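Side-chain contacts in pullulanase (Bacillus acidopullulyticus, PDB 2WAN), which hydrolyses the alpha-1,6-glucosidic linkages of pullulan and probably those of related branched starch polysaccharides: residues T327-W332 with L341-S346; A396-V401 with M407-K412; F830-A835 with N858-D863. One frame throughout, in Å; residues are numbered along the deposited sequence. Where two conformers were deposited one is given.

Contacts 1 and 2 are neighbours, their centres about 12 Å apart, and they meet through one side chain: Ile408 of contact 2 sets its CD1 3.8 Å from Phe329 CZ of contact 1. The core of the carbohydrate-binding module 48 in contact 1 thus runs on into the loops of contact 2, which lead toward the catalytic barrel. Contact 3 stands well apart, with its centre about 54 Å from that of contact 1 and about 46 Å from that of contact 2. It lies at the junction with the C-terminal all-beta domain. Two sulfate ions bind there, probably from the crystallisation liquor, and neither reaches the other two contacts.

Contact 1: T327-W332 with L341-S346; sequences TSFRVW and LLLYNS
Phe329 and Leu341 form a buried, purely apolar contact inside the beta-sandwich of the carbohydrate-binding module 48, joining strand 326-332 to strand 338-344. The two strands do not pair: no hydrogen bond crosses between these segments, and the nearest CA atoms, those of Phe329 and Leu341, are 8.5 Å apart. Strand 326-332 takes its backbone bonds from strands 319-322 and 364-370 instead, while strand 338-344 pairs with 353-359 and 377-383. Side chains bridge the interval. Leu341 has CG anti to its own N (chi1 177°), which raises both methyls to the Phe329 ring, and the two side chains cross at about a right angle. Leu341 CD2 makes a CH-pi contact over one face, 3.9 Å from the Phe329 ring centroid and 19° off the normal, displaced toward the rim at Phe329 CD1 and CE1. Leu341 CD1 lies against the same face, toward the opposite rim, 3.8 Å from Phe329 CD2, and the leucine fork spans the ring. Tyr378 of strand 377-383 adds an edge-to-face ring contact with Phe329. Leu343, two residues along on the same side of its strand, completes the group from an oblique approach, its CD2 lying 4.2 Å from Phe329 CZ.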
loop_
_atom_site.group_PDB
_atom_site.type_symbol
_atom_site.label_atom_id
_atom_site.label_comp_id
_atom_site.label_asym_id
_atom_site.label_seq_id
_atom_site.Cartn_x
_atom_site.Cartn_y
_atom_site.Cartn_z
ATOM N N THR A 327 26.857 23.013 -7.437
ATOM C CA THR A 327 25.773 22.023 -7.318
ATOM C C THR A 327 26.172 20.760 -8.098
ATOM O O THR A 327 26.650 20.846 -9.223
ATOM C CB THR A 327 24.406 22.595 -7.807
ATOM O OG1 THR A 327 23.995 23.677 -6.961
ATOM C CG2 THR A 327 23.322 21.515 -7.785
ATOM N N SER A 328 25.995 19.594 -7.483
ATOM C CA SER A 328 26.255 18.316 -8.149
ATOM C C SER A 328 24.937 17.631 -8.490
ATOM O O SER A 328 23.982 17.683 -7.698
ATOM C CB SER A 328 27.081 17.396 -7.256
ATOM O OG SER A 328 28.356 17.973 -7.008
ATOM N N PHE A 329 24.915 16.984 -9.654
ATOM C CA PHE A 329 23.720 16.331 -10.184
ATOM C C PHE A 329 24.064 14.875 -10.423
ATOM O O PHE A 329 25.195 14.547 -10.808
ATOM C CB PHE A 329 23.274 16.974 -11.496
ATOM C CG PHE A 329 22.981 18.452 -11.384
ATOM C CD1 PHE A 329 24.014 19.396 -11.408
ATOM C CD2 PHE A 329 21.661 18.901 -11.261
ATOM C CE1 PHE A 329 23.734 20.764 -11.311
ATOM C CE2 PHE A 329 21.367 20.267 -11.173
ATOM C CZ PHE A 329 22.415 21.203 -11.196
ATOM N N ARG A 330 23.097 13.996 -10.168
ATOM C CA ARG A 330 23.269 12.574 -10.465
ATOM C C ARG A 330 21.928 11.944 -10.773
ATOM O O ARG A 330 20.943 12.186 -10.058
ATOM C CB ARG A 330 23.959 11.812 -9.326
ATOM C CG ARG A 330 24.426 10.401 -9.778
ATOM C CD ARG A 330 25.067 9.592 -8.664
ATOM N NE ARG A 330 26.370 10.118 -8.237
ATOM C CZ ARG A 330 27.546 9.712 -8.718
ATOM N NH1 ARG A 330 27.604 8.782 -9.662
ATOM N NH2 ARG A 330 28.669 10.239 -8.251
ATOM N N VAL A 331 21.894 11.172 -11.861
ATOM C CA VAL A 331 20.667 10.504 -12.323
ATOM C C VAL A 331 20.995 9.080 -12.770
ATOM O O VAL A 331 22.057 8.837 -13.365
ATOM C CB VAL A 331 19.967 11.306 -13.476
ATOM C CG1 VAL A 331 20.865 11.391 -14.737
ATOM C CG2 VAL A 331 18.592 10.714 -13.818
ATOM N N TRP A 332 20.094 8.138 -12.471
ATOM C CA TRP A 332 20.256 6.747 -12.888
ATOM C C TRP A 332 19.602 6.527 -14.248
ATOM O O TRP A 332 18.386 6.657 -14.388
ATOM C CB TRP A 332 19.644 5.807 -11.834
ATOM C CG TRP A 332 19.948 4.337 -12.063
ATOM C CD1 TRP A 332 21.172 3.724 -11.992
ATOM C CD2 TRP A 332 19.000 3.315 -12.381
ATOM N NE1 TRP A 332 21.038 2.369 -12.257
ATOM C CE2 TRP A 332 19.714 2.096 -12.493
ATOM C CE3 TRP A 332 17.607 3.307 -12.567
ATOM C CZ2 TRP A 332 19.079 0.879 -12.796
ATOM C CZ3 TRP A 332 16.980 2.104 -12.874
ATOM C CH2 TRP A 332 17.718 0.906 -12.986
ATOM N N LEU A 341 22.625 17.834 -19.082
ATOM C CA LEU A 341 21.966 18.733 -18.129
ATOM C C LEU A 341 21.553 20.021 -18.839
ATOM O O LEU A 341 22.396 20.684 -19.466
ATOM C CB LEU A 341 22.926 19.049 -16.964
ATOM C CG LEU A 341 22.460 20.037 -15.884
ATOM C CD1 LEU A 341 21.324 19.413 -15.051
ATOM C CD2 LEU A 341 23.627 20.431 -14.983
ATOM N N LEU A 342 20.271 20.381 -18.723
ATOM C CA LEU A 342 19.759 21.639 -19.263
ATOM C C LEU A 342 19.492 22.570 -18.092
ATOM O O LEU A 342 18.698 22.245 -17.204
ATOM C CB LEU A 342 18.472 21.433 -20.086
ATOM C CG LEU A 342 18.516 20.356 -21.186
ATOM C CD1 LEU A 342 17.196 20.299 -21.967
ATOM C CD2 LEU A 342 19.659 20.643 -22.126
ATOM N N LEU A 343 20.201 23.697 -18.081
ATOM C CA LEU A 343 20.098 24.708 -17.023
ATOM C C LEU A 343 19.393 25.947 -17.539
ATOM O O LEU A 343 19.704 26.418 -18.640
ATOM C CB LEU A 343 21.501 25.101 -16.514
ATOM C CG LEU A 343 22.208 24.094 -15.607
ATOM C CD1 LEU A 343 23.617 24.584 -15.267
ATOM C CD2 LEU A 343 21.427 23.814 -14.313
ATOM N N TYR A 344 18.467 26.478 -16.734
ATOM C CA TYR A 344 17.670 27.658 -17.071
ATOM C C TYR A 344 17.765 28.682 -15.932
ATOM O O TYR A 344 17.494 28.366 -14.762
ATOM C CB TYR A 344 16.193 27.295 -17.273
ATOM C CG TYR A 344 15.919 26.175 -18.279
ATOM C CD1 TYR A 344 15.481 26.467 -19.570
ATOM C CD2 TYR A 344 16.078 24.828 -17.917
ATOM C CE1 TYR A 344 15.202 25.431 -20.493
ATOM C CE2 TYR A 344 15.818 23.792 -18.832
ATOM C CZ TYR A 344 15.390 24.106 -20.113
ATOM O OH TYR A 344 15.138 23.082 -21.001
ATOM N N ASN A 345 18.132 29.912 -16.278
ATOM C CA ASN A 345 18.172 30.995 -15.291
ATOM C C ASN A 345 16.840 31.735 -15.147
ATOM O O ASN A 345 16.778 32.838 -14.592
ATOM C CB ASN A 345 19.328 31.955 -15.621
ATOM C CG ASN A 345 19.102 32.722 -16.908
ATOM O OD1 ASN A 345 18.060 32.597 -17.556
ATOM N ND2 ASN A 345 20.091 33.532 -17.285
ATOM N N SER A 346 15.781 31.123 -15.666
ATOM C CA SER A 346 14.423 31.632 -15.520
ATOM C C SER A 346 13.423 30.481 -15.553
ATOM O O SER A 346 13.712 29.388 -16.032
ATOM C CB SER A 346 14.074 32.669 -16.602
ATOM O OG SER A 346 13.727 32.046 -17.838
#

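Contact 2: A396-V401 with M407-K412; sequences ARAISV and MIVDLK
Ala398 and Met407 bring two irregular segments together, their touching parts 397-399 and 407-411 running in roughly opposed directions, 143° apart, and one direct backbone hydrogen bond ties them: Met407 N donates to Ala398 O over 2.9 Å. The bond is somewhat bent, and the donor stands well above the carbonyl plane, 52° out of it. A water makes a second link, accepting from Arg397 N and donating to Met407 O, so the two segments are joined directly at Ala398 O and through water at Arg397 N.

The side chains fill in around that small residue. Ala398 CB packs 3.8 Å from Val409 CG1 and 4.0 Å from Met407 CB. Met407 CB also rests close to the peptide group after Ala398, 3.7 Å from Ala398 C. With CG anti to N (chi1 -174°) and the chain extended beyond it, the methionine then leads off past Ile399, where Met407 SD comes 4.1 Å from Ile399 O, and touches Tyr377 of strand 377-383. At the other end, Arg397 gives only its aliphatic part, CG lying 4.4 Å from Leu411 CD1; its guanidinium turns away to a cation-pi contact with Tyr609. Leu411 and Ile399 reach helix 529-543 through Ile531 and Arg530, which places the contact where the sheet of the binding module meets the catalytic barrel.

Chemically this is one backbone bond and a water bridge, with a small apolar patch around Ala398 CB. Ala398 O and Met407 N satisfy each other, whereas Ala398 N is buried with no partner in the model, probably a modest energetic cost.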
loop_
_atom_site.group_PDB
_atom_site.type_symbol
_atom_site.label_atom_id
_atom_site.label_comp_id
_atom_site.label_asym_id
_atom_site.label_seq_id
_atom_site.Cartn_x
_atom_site.Cartn_y
_atom_site.Cartn_z
ATOM N N ALA A 396 13.940 15.842 -7.624
ATOM C CA ALA A 396 13.823 17.290 -7.418
ATOM C C ALA A 396 13.030 17.578 -6.141
ATOM O O ALA A 396 12.037 16.887 -5.860
ATOM C CB ALA A 396 13.111 17.959 -8.622
ATOM N N ARG A 397 13.444 18.628 -5.416
ATOM C CA ARG A 397 12.791 19.036 -4.176
ATOM C C ARG A 397 11.870 20.237 -4.338
ATOM O O ARG A 397 11.149 20.584 -3.398
ATOM C CB ARG A 397 13.817 19.375 -3.087
ATOM C CG ARG A 397 14.932 18.354 -2.877
ATOM C CD ARG A 397 14.428 16.901 -2.806
ATOM N NE ARG A 397 15.456 16.046 -2.197
ATOM C CZ ARG A 397 15.380 14.720 -2.125
ATOM N NH1 ARG A 397 14.346 14.072 -2.643
ATOM N NH2 ARG A 397 16.343 14.033 -1.521
ATOM N N ALA A 398 11.940 20.892 -5.498
ATOM C CA ALA A 398 11.105 22.045 -5.848
ATOM C C ALA A 398 11.005 22.082 -7.386
ATOM O O ALA A 398 11.763 21.373 -8.077
ATOM C CB ALA A 398 11.718 23.332 -5.305
ATOM N N ILE A 399 10.048 22.853 -7.893
ATOM C CA ILE A 399 9.709 22.867 -9.324
ATOM C C ILE A 399 9.309 24.257 -9.834
ATOM O O ILE A 399 8.986 25.157 -9.056
ATOM C CB ILE A 399 8.529 21.897 -9.634
ATOM C CG1 ILE A 399 7.355 22.162 -8.669
ATOM C CG2 ILE A 399 8.987 20.432 -9.621
ATOM C CD1 ILE A 399 6.011 21.425 -9.048
ATOM N N SER A 400 9.316 24.427 -11.157
ATOM C CA SER A 400 8.609 25.543 -11.752
ATOM C C SER A 400 7.119 25.258 -11.579
ATOM O O SER A 400 6.743 24.115 -11.263
ATOM C CB SER A 400 8.941 25.632 -13.240
ATOM O OG SER A 400 8.546 24.440 -13.894
ATOM N N VAL A 401 6.285 26.276 -11.804
ATOM C CA VAL A 401 4.824 26.093 -11.788
ATOM C C VAL A 401 4.472 24.958 -12.749
ATOM O O VAL A 401 4.961 24.935 -13.897
ATOM C CB VAL A 401 4.082 27.399 -12.177
ATOM C CG1 VAL A 401 2.555 27.197 -12.174
ATOM C CG2 VAL A 401 4.437 28.508 -11.201
ATOM N N MET A 407 13.652 22.656 -9.821
ATOM C CA MET A 407 14.237 23.892 -9.302
ATOM C C MET A 407 15.271 23.567 -8.229
ATOM O O MET A 407 14.998 22.800 -7.317
ATOM C CB MET A 407 13.149 24.794 -8.729
ATOM C CG MET A 407 13.640 26.178 -8.288
ATOM S SD MET A 407 12.268 27.101 -7.574
ATOM C CE MET A 407 13.074 28.675 -7.306
ATOM N N ILE A 408 16.460 24.156 -8.349
ATOM C CA ILE A 408 17.533 23.959 -7.383
ATOM C C ILE A 408 17.353 24.984 -6.259
ATOM O O ILE A 408 17.261 26.207 -6.521
ATOM C CB ILE A 408 18.903 24.179 -8.050
ATOM C CG1 ILE A 408 19.133 23.153 -9.165
ATOM C CG2 ILE A 408 20.037 24.120 -7.001
ATOM C CD1 ILE A 408 19.741 23.731 -10.401
ATOM N N VAL A 409 17.307 24.506 -5.014
ATOM C CA VAL A 409 17.033 25.404 -3.879
ATOM C C VAL A 409 17.925 25.095 -2.681
ATOM O O VAL A 409 18.429 23.965 -2.538
ATOM C CB VAL A 409 15.523 25.331 -3.423
ATOM C CG1 VAL A 409 14.590 25.761 -4.563
ATOM C CG2 VAL A 409 15.146 23.913 -2.920
ATOM N N ASP A 410 18.116 26.123 -1.852
ATOM C CA ASP A 410 18.762 26.007 -0.545
ATOM C C ASP A 410 17.690 25.610 0.484
ATOM O O ASP A 410 16.926 26.462 0.939
ATOM C CB ASP A 410 19.354 27.363 -0.173
ATOM C CG ASP A 410 20.091 27.351 1.162
ATOM O OD1 ASP A 410 20.062 26.324 1.885
ATOM O OD2 ASP A 410 20.708 28.391 1.474
ATOM N N LEU A 411 17.649 24.324 0.847
ATOM C CA LEU A 411 16.614 23.825 1.773
ATOM C C LEU A 411 16.675 24.501 3.137
ATOM O O LEU A 411 15.648 24.763 3.724
ATOM C CB LEU A 411 16.672 22.308 1.928
ATOM C CG LEU A 411 16.162 21.559 0.690
ATOM C CD1 LEU A 411 16.476 20.081 0.825
ATOM C CD2 LEU A 411 14.669 21.796 0.492
ATOM N N LYS A 412 17.876 24.814 3.625
ATOM C CA LYS A 412 18.028 25.510 4.912
ATOM C C LYS A 412 17.225 26.808 4.967
ATOM O O LYS A 412 16.534 27.086 5.952
ATOM C CB LYS A 412 19.507 25.819 5.191
ATOM C CG LYS A 412 20.367 24.609 5.492
ATOM C CD LYS A 412 19.687 23.646 6.438
ATOM C CE LYS A 412 19.038 22.515 5.658
ATOM N NZ LYS A 412 18.556 21.443 6.554
HETATM O O HOH W 1 15.613 20.502 -5.822
#

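Contact 3: F830-A835 with N858-D863; sequences FRMTTA and NYANHD. With SO4 (sulfate ion), chain L; SO4 (sulfate ion), chain J.
Arg831 and Asn861 bring two flat groups to this junction between the loop ahead of helix 835-841 and a loop of the C-terminal all-beta domain. The guanidinium is engaged at its edge by the sulfate of chain J, probably from the crystallisation liquor, through two nearly straight bonds, Arg831 NH1 to O4 at 2.7 Å and Arg831 NH2 to O3 at 2.9 Å, with O3 in the guanidinium plane. NH1 also forms a salt bridge with Asp432, and NE donates to Arg824 O. Replacing Arg831 by an alanine would probably leave Asp432 without its salt-bridge mate and Arg824 O without this donor, and would take away both bonds to the sulfate. Met832 and Asn861 run antiparallel alongside one another, Met832 CG 4.0 Å from Asn861 CB, and Met832 SD lies 4.2 Å from Ala860 CB. O3 of a second sulfate (chain L) accepts from Asn861 N over 2.8 Å. Asn861 ND2 comes 3.0 Å from Arg831 O, but at an angle too poor for a hydrogen bond. The Asn861 amide is fixed in rotation from both ends: ND2 donates to Pro828 O, while OD1 takes Gln837 NE2 and a water shared with Thr833 OG1.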
loop_
_atom_site.group_PDB
_atom_site.type_symbol
_atom_site.label_atom_id
_atom_site.label_comp_id
_atom_site.label_asym_id
_atom_site.label_seq_id
_atom_site.Cartn_x
_atom_site.Cartn_y
_atom_site.Cartn_z
ATOM N N PHE A 830 -7.160 0.342 27.452
ATOM C CA PHE A 830 -7.696 0.315 26.091
ATOM C C PHE A 830 -6.630 0.163 25.005
ATOM O O PHE A 830 -6.965 -0.037 23.828
ATOM C CB PHE A 830 -8.491 1.602 25.818
ATOM C CG PHE A 830 -9.763 1.724 26.632
ATOM C CD1 PHE A 830 -10.856 0.906 26.372
ATOM C CD2 PHE A 830 -9.851 2.680 27.639
ATOM C CE1 PHE A 830 -12.038 1.034 27.124
ATOM C CE2 PHE A 830 -11.027 2.831 28.392
ATOM C CZ PHE A 830 -12.121 1.992 28.135
ATOM N N ARG A 831 -5.351 0.231 25.404
ATOM C CA ARG A 831 -4.242 0.364 24.465
ATOM C C ARG A 831 -3.123 -0.614 24.837
ATOM O O ARG A 831 -1.931 -0.271 24.824
ATOM C CB ARG A 831 -3.718 1.805 24.487
ATOM C CG ARG A 831 -4.761 2.811 23.996
ATOM C CD ARG A 831 -4.198 4.224 24.037
ATOM N NE ARG A 831 -4.346 4.844 25.349
ATOM C CZ ARG A 831 -3.368 5.116 26.206
ATOM N NH1 ARG A 831 -2.092 4.802 25.948
ATOM N NH2 ARG A 831 -3.672 5.711 27.350
ATOM N N MET A 832 -3.511 -1.846 25.165
ATOM C CA MET A 832 -2.495 -2.901 25.379
ATOM C C MET A 832 -1.641 -3.075 24.121
ATOM O O MET A 832 -2.114 -2.836 22.994
ATOM C CB MET A 832 -3.161 -4.207 25.821
ATOM C CG MET A 832 -3.757 -4.077 27.182
ATOM S SD MET A 832 -4.484 -5.616 27.776
ATOM C CE MET A 832 -6.243 -5.285 27.565
ATOM N N THR A 833 -0.374 -3.454 24.304
ATOM C CA THR A 833 0.574 -3.437 23.181
ATOM C C THR A 833 0.974 -4.832 22.662
ATOM O O THR A 833 1.575 -4.947 21.584
ATOM C CB THR A 833 1.863 -2.648 23.531
ATOM O OG1 THR A 833 2.533 -3.292 24.619
ATOM C CG2 THR A 833 1.553 -1.169 23.913
ATOM N N THR A 834 0.635 -5.879 23.404
ATOM C CA THR A 834 0.924 -7.247 22.963
ATOM C C THR A 834 -0.299 -8.151 23.047
ATOM O O THR A 834 -1.235 -7.905 23.835
ATOM C CB THR A 834 2.064 -7.896 23.784
ATOM O OG1 THR A 834 1.585 -8.209 25.098
ATOM C CG2 THR A 834 3.275 -6.952 23.893
ATOM N N ALA A 835 -0.272 -9.202 22.232
ATOM C CA ALA A 835 -1.294 -10.245 22.266
ATOM C C ALA A 835 -1.365 -10.908 23.638
ATOM O O ALA A 835 -2.456 -11.157 24.133
ATOM C CB ALA A 835 -1.037 -11.274 21.191
ATOM N N ASN A 858 -7.049 -6.134 36.097
ATOM C CA ASN A 858 -5.681 -6.203 36.633
ATOM C C ASN A 858 -4.912 -4.896 36.401
ATOM O O ASN A 858 -3.720 -4.955 36.161
ATOM C CB ASN A 858 -4.854 -7.364 35.991
ATOM C CG ASN A 858 -5.541 -8.737 36.045
ATOM O OD1 ASN A 858 -6.072 -9.138 37.096
ATOM N ND2 ASN A 858 -5.500 -9.487 34.901
ATOM N N TYR A 859 -5.585 -3.742 36.449
ATOM C CA TYR A 859 -4.941 -2.450 36.093
ATOM C C TYR A 859 -4.203 -2.599 34.755
ATOM O O TYR A 859 -3.001 -2.305 34.660
ATOM C CB TYR A 859 -3.931 -2.007 37.172
ATOM C CG TYR A 859 -4.502 -1.891 38.559
ATOM C CD1 TYR A 859 -5.286 -0.806 38.908
ATOM C CD2 TYR A 859 -4.236 -2.872 39.532
ATOM C CE1 TYR A 859 -5.838 -0.700 40.178
ATOM C CE2 TYR A 859 -4.779 -2.773 40.816
ATOM C CZ TYR A 859 -5.568 -1.680 41.129
ATOM O OH TYR A 859 -6.109 -1.540 42.385
ATOM N N ALA A 860 -4.916 -3.055 33.729
ATOM C CA ALA A 860 -4.298 -3.499 32.481
ATOM C C ALA A 860 -3.373 -2.442 31.877
ATOM O O ALA A 860 -3.763 -1.275 31.757
ATOM C CB ALA A 860 -5.368 -3.917 31.474
ATOM N N ASN A 861 -2.139 -2.844 31.536
ATOM C CA ASN A 861 -1.190 -1.903 30.900
ATOM C C ASN A 861 -0.984 -0.601 31.712
ATOM O O ASN A 861 -0.856 0.496 31.149
ATOM C CB ASN A 861 -1.666 -1.592 29.467
ATOM C CG ASN A 861 -0.576 -0.985 28.587
ATOM O OD1 ASN A 861 0.608 -1.322 28.708
ATOM N ND2 ASN A 861 -0.985 -0.102 27.666
ATOM N N HIS A 862 -0.912 -0.743 33.040
ATOM C CA HIS A 862 -0.678 0.383 33.958
ATOM C C HIS A 862 -1.830 1.399 33.992
ATOM O O HIS A 862 -1.617 2.586 34.212
ATOM C CB HIS A 862 0.660 1.077 33.659
ATOM C CG HIS A 862 1.868 0.260 34.013
ATOM N ND1 HIS A 862 1.791 -1.023 34.505
ATOM C CD2 HIS A 862 3.188 0.537 33.895
ATOM C CE1 HIS A 862 3.011 -1.491 34.707
ATOM N NE2 HIS A 862 3.875 -0.564 34.346
ATOM N N ASP A 863 -3.055 0.917 33.793
ATOM C CA ASP A 863 -4.224 1.775 34.015
ATOM C C ASP A 863 -4.399 2.101 35.492
ATOM O O ASP A 863 -4.052 1.276 36.356
ATOM C CB ASP A 863 -5.494 1.091 33.484
ATOM C CG ASP A 863 -6.494 2.095 32.983
ATOM O OD1 ASP A 863 -7.162 2.743 33.823
ATOM O OD2 ASP A 863 -6.574 2.262 31.743
HETATM S S SO4 L . 0.226 -5.534 32.598
HETATM O O1 SO4 L . 0.711 -4.219 33.032
HETATM O O2 SO4 L . 1.175 -6.095 31.630
HETATM O O3 SO4 L . -1.096 -5.389 32.002
HETATM O O4 SO4 L . 0.125 -6.448 33.734
HETATM S S SO4 J . -0.099 6.544 28.421
HETATM O O1 SO4 J . 0.871 6.344 29.496
HETATM O O2 SO4 J . 0.108 7.867 27.809
HETATM O O3 SO4 J . -1.463 6.515 28.995
HETATM O O4 SO4 J . 0.113 5.508 27.388
HETATM O O HOH W 2 2.532 -2.062 27.161
#